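Local coordinates for protein cytochrome c-552 Ks_3358 (PDB 5MXZ) that binds a covalently attached heme c and, as a small cytochrome c of an anammox bacterium, probably carries electrons between redox partners, at residues C16-N22 with L30-A36. The protein carries 1 engineered substitution. Residues are numbered along the deposited sequence; the frame is centred on the assembly and turned at random.
Sequences CHGVDGN and LGARKFA. With HEC (heme c), chain B; EDO (1,2-ethanediol), chain Q; EDO (1,2-ethanediol), chain O; EDO (1,2-ethanediol), chain N.
His-17 and Phe-35 form an offset stack beside the heme, ring centroids 4.6 Å apart and planes inclined by 22°. Followed outward, His-17 starts with CB and CG against Phe-35 CE2. Phe-35 CZ lies over one imidazole face, toward the rim, 3.4 Å from His-17 ND1. The ND1 N-H points to a water 2.8 Å from ND1, and this water donates to Arg-33 O. CD2 lies over the porphyrin, nearest iron and heme NB. CE1 meets Ala-32 CB, a methyl small enough for the corner where imidazole stands on porphyrin. At the tip, NE2 binds the heme iron at 2.1 Å; Met-61 completes the axial pair. Histidine suits because one nitrogen ligates iron while the other, tied through water to backbone, may make the ring a stronger electron donor; bridge and stack together probably hold its rotation. Phe-35, flat and apolar, can stack here while its edge meets heme C4A. Cys-16 SG, thioether-bonded to heme CAC, touches Leu-30 CD1. Farther out, Gly-21 O accepts a bond from Ala-36 N (3.0 Å, 176°) and a weak one from Phe-35 N; positive phi and nearby Ala-36 CB admit no side chain, so glycine suits. The 16-22 loop, carrying the CXXCH end, follows helix 5-12; the 30-36 loop links helices 25-30 and 38-43.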
loop_
_atom_site.group_PDB
_atom_site.type_symbol
_atom_site.label_atom_id
_atom_site.label_comp_id
_atom_site.label_asym_id
_atom_site.label_seq_id
_atom_site.Cartn_x
_atom_site.Cartn_y
_atom_site.Cartn_z
ATOM N N CYS A 16 5.365 -3.394 6.551
ATOM C CA CYS A 16 5.673 -1.965 6.618
ATOM C C CYS A 16 4.446 -1.095 6.908
ATOM O O CYS A 16 4.543 -0.130 7.670
ATOM C CB CYS A 16 6.361 -1.487 5.343
ATOM S SG CYS A 16 7.991 -2.223 5.032
ATOM N N HIS A 17 3.317 -1.433 6.284
ATOM C CA HIS A 17 2.039 -0.756 6.523
ATOM C C HIS A 17 1.118 -1.689 7.314
ATOM O O HIS A 17 0.581 -2.657 6.754
ATOM C CB HIS A 17 1.352 -0.403 5.203
ATOM C CG HIS A 17 2.224 0.310 4.217
ATOM N ND1 HIS A 17 2.492 1.659 4.299
ATOM C CD2 HIS A 17 2.859 -0.133 3.105
ATOM C CE1 HIS A 17 3.271 2.014 3.291
ATOM N NE2 HIS A 17 3.502 0.946 2.547
ATOM N N GLY A 18 0.930 -1.410 8.603
ATOM C CA GLY A 18 0.059 -2.233 9.460
ATOM C C GLY A 18 -1.404 -2.201 9.037
ATOM O O GLY A 18 -1.843 -1.258 8.363
ATOM N N VAL A 19 -2.163 -3.218 9.452
ATOM C CA VAL A 19 -3.593 -3.339 9.091
ATOM C C VAL A 19 -4.480 -2.206 9.617
ATOM O O VAL A 19 -5.507 -1.891 9.010
ATOM C CB VAL A 19 -4.209 -4.718 9.458
ATOM C CG1 VAL A 19 -3.577 -5.820 8.621
ATOM C CG2 VAL A 19 -4.092 -5.023 10.949
ATOM N N ASP A 20 -4.074 -1.596 10.730
ATOM C CA ASP A 20 -4.847 -0.523 11.368
ATOM C C ASP A 20 -4.765 0.842 10.656
ATOM O O ASP A 20 -5.392 1.815 11.093
ATOM C CB ASP A 20 -4.481 -0.399 12.862
ATOM C CG ASP A 20 -2.990 -0.141 13.107
ATOM O OD1 ASP A 20 -2.173 -0.165 12.158
ATOM O OD2 ASP A 20 -2.630 0.081 14.284
ATOM N N GLY A 21 -4.007 0.901 9.558
ATOM C CA GLY A 21 -3.790 2.146 8.818
ATOM C C GLY A 21 -2.609 2.961 9.325
ATOM O O GLY A 21 -2.479 4.144 8.993
ATOM N N ASN A 22 -1.749 2.312 10.114
ATOM C CA ASN A 22 -0.568 2.934 10.714
ATOM C C ASN A 22 0.679 2.147 10.328
ATOM O O ASN A 22 0.655 0.913 10.368
ATOM C CB ASN A 22 -0.689 2.966 12.244
ATOM C CG ASN A 22 -1.889 3.759 12.726
ATOM O OD1 ASN A 22 -2.047 4.935 12.401
ATOM N ND2 ASN A 22 -2.737 3.117 13.516
ATOM N N LEU A 30 11.645 3.508 7.333
ATOM C CA LEU A 30 11.930 3.637 5.906
ATOM C C LEU A 30 11.286 4.880 5.279
ATOM O O LEU A 30 11.696 5.312 4.197
ATOM C CB LEU A 30 11.524 2.362 5.162
ATOM C CG LEU A 30 12.332 1.102 5.504
ATOM C CD1 LEU A 30 11.515 -0.131 5.172
ATOM C CD2 LEU A 30 13.689 1.069 4.808
ATOM N N GLY A 31 10.278 5.437 5.953
ATOM C CA GLY A 31 9.678 6.703 5.544
ATOM C C GLY A 31 8.187 6.679 5.257
ATOM O O GLY A 31 7.647 7.658 4.727
ATOM N N ALA A 32 7.516 5.582 5.611
ATOM C CA ALA A 32 6.069 5.461 5.398
ATOM C C ALA A 32 5.284 6.293 6.408
ATOM O O ALA A 32 5.730 6.490 7.538
ATOM C CB ALA A 32 5.632 4.004 5.444
ATOM N N ARG A 33 4.122 6.785 5.975
ATOM C CA ARG A 33 3.176 7.512 6.829
ATOM C C ARG A 33 1.858 6.736 6.960
ATOM O O ARG A 33 1.719 5.642 6.402
ATOM C CB ARG A 33 2.921 8.926 6.280
ATOM C CG ARG A 33 4.091 9.894 6.400
ATOM C CD ARG A 33 4.898 9.932 5.117
ATOM N NE ARG A 33 5.812 11.066 5.043
ATOM C CZ ARG A 33 5.617 12.162 4.310
ATOM N NH1 ARG A 33 4.526 12.308 3.564
ATOM N NH2 ARG A 33 6.530 13.117 4.318
ATOM N N LYS A 34 0.897 7.297 7.694
ATOM C CA LYS A 34 -0.406 6.651 7.914
ATOM C C LYS A 34 -1.235 6.591 6.642
ATOM O O LYS A 34 -1.231 7.541 5.853
ATOM C CB LYS A 34 -1.226 7.418 8.954
ATOM C CG LYS A 34 -0.646 7.460 10.350
ATOM C CD LYS A 34 -1.641 8.103 11.300
ATOM C CE LYS A 34 -1.057 8.206 12.697
ATOM N NZ LYS A 34 -2.110 8.576 13.678
ATOM N N PHE A 35 -1.933 5.473 6.446
ATOM C CA PHE A 35 -3.044 5.417 5.486
ATOM C C PHE A 35 -4.322 5.978 6.105
ATOM O O PHE A 35 -5.125 6.614 5.406
ATOM C CB PHE A 35 -3.311 3.991 4.986
ATOM C CG PHE A 35 -2.239 3.432 4.091
ATOM C CD1 PHE A 35 -1.482 4.257 3.248
ATOM C CD2 PHE A 35 -2.010 2.055 4.062
ATOM C CE1 PHE A 35 -0.503 3.714 2.416
ATOM C CE2 PHE A 35 -1.038 1.511 3.231
ATOM C CZ PHE A 35 -0.282 2.344 2.412
ATOM N N ALA A 36 -4.502 5.732 7.408
ATOM C CA ALA A 36 -5.678 6.191 8.156
ATOM C C ALA A 36 -5.573 7.684 8.423
ATOM O O ALA A 36 -5.285 8.125 9.540
ATOM C CB ALA A 36 -5.843 5.402 9.452
HETATM FE FE HEC B . 4.421 0.930 0.665
HETATM C CHA HEC B . 4.573 4.348 0.323
HETATM C CHB HEC B . 1.189 0.921 -0.503
HETATM C CHC HEC B . 4.545 -2.512 0.474
HETATM C CHD HEC B . 7.268 0.970 2.558
HETATM N NA HEC B . 3.105 2.402 -0.012
HETATM C C1A HEC B . 3.288 3.730 -0.014
HETATM C C2A HEC B . 2.151 4.529 -0.514
HETATM C C3A HEC B . 1.127 3.510 -0.774
HETATM C C4A HEC B . 1.831 2.249 -0.415
HETATM C CMA HEC B . -0.278 3.708 -1.294
HETATM C CAA HEC B . 2.095 6.029 -0.632
HETATM C CBA HEC B . 2.086 6.646 -2.005
HETATM C CGA HEC B . 1.786 8.120 -1.811
HETATM O O1A HEC B . 1.658 8.604 -0.664
HETATM O O2A HEC B . 1.677 8.818 -2.825
HETATM N NB HEC B . 3.089 -0.562 0.055
HETATM C C1B HEC B . 1.809 -0.402 -0.368
HETATM C C2B HEC B . 1.080 -1.653 -0.722
HETATM C C3B HEC B . 2.116 -2.651 -0.422
HETATM C C4B HEC B . 3.282 -1.891 0.060
HETATM C CMB HEC B . -0.330 -1.829 -1.222
HETATM C CAB HEC B . 2.042 -4.111 -0.582
HETATM C CBB HEC B . 1.966 -4.619 -2.005
HETATM N NC HEC B . 5.715 -0.548 1.379
HETATM C C1C HEC B . 5.602 -1.887 1.279
HETATM C C2C HEC B . 6.669 -2.678 1.960
HETATM C C3C HEC B . 7.474 -1.604 2.561
HETATM C C4C HEC B . 6.787 -0.356 2.170
HETATM C CMC HEC B . 6.851 -4.174 2.012
HETATM C CAC HEC B . 8.687 -1.739 3.427
HETATM C CBC HEC B . 9.915 -2.412 2.869
HETATM N ND HEC B . 5.725 2.419 1.301
HETATM C C1D HEC B . 6.831 2.279 2.057
HETATM C C2D HEC B . 7.565 3.531 2.342
HETATM C C3D HEC B . 6.743 4.548 1.673
HETATM C C4D HEC B . 5.653 3.739 1.089
HETATM C CMD HEC B . 8.828 3.723 3.140
HETATM C CAD HEC B . 6.955 6.031 1.552
HETATM C CBD HEC B . 7.548 6.223 0.147
HETATM C CGD HEC B . 6.814 7.220 -0.737
HETATM O O1D HEC B . 7.355 7.570 -1.814
HETATM O O2D HEC B . 5.698 7.683 -0.399
HETATM C C1 EDO Q . 2.078 5.997 3.202
HETATM O O1 EDO Q . 3.367 6.592 3.360
HETATM C C2 EDO Q . 1.042 7.053 2.805
HETATM O O2 EDO Q . 0.769 7.970 3.871
HETATM C C1 EDO O . 1.616 -0.591 14.370
HETATM O O1 EDO O . 0.907 -0.566 13.125
HETATM C C2 EDO O . 0.624 -0.520 15.526
HETATM O O2 EDO O . -0.241 0.607 15.338
HETATM C C1 EDO N . -5.975 0.223 6.319
HETATM O O1 EDO N . -5.792 1.394 5.515
HETATM C C2 EDO N . -5.057 -0.886 5.818
HETATM O O2 EDO N . -3.703 -0.425 5.853
HETATM O O HOH W 1 1.409 2.919 6.532
#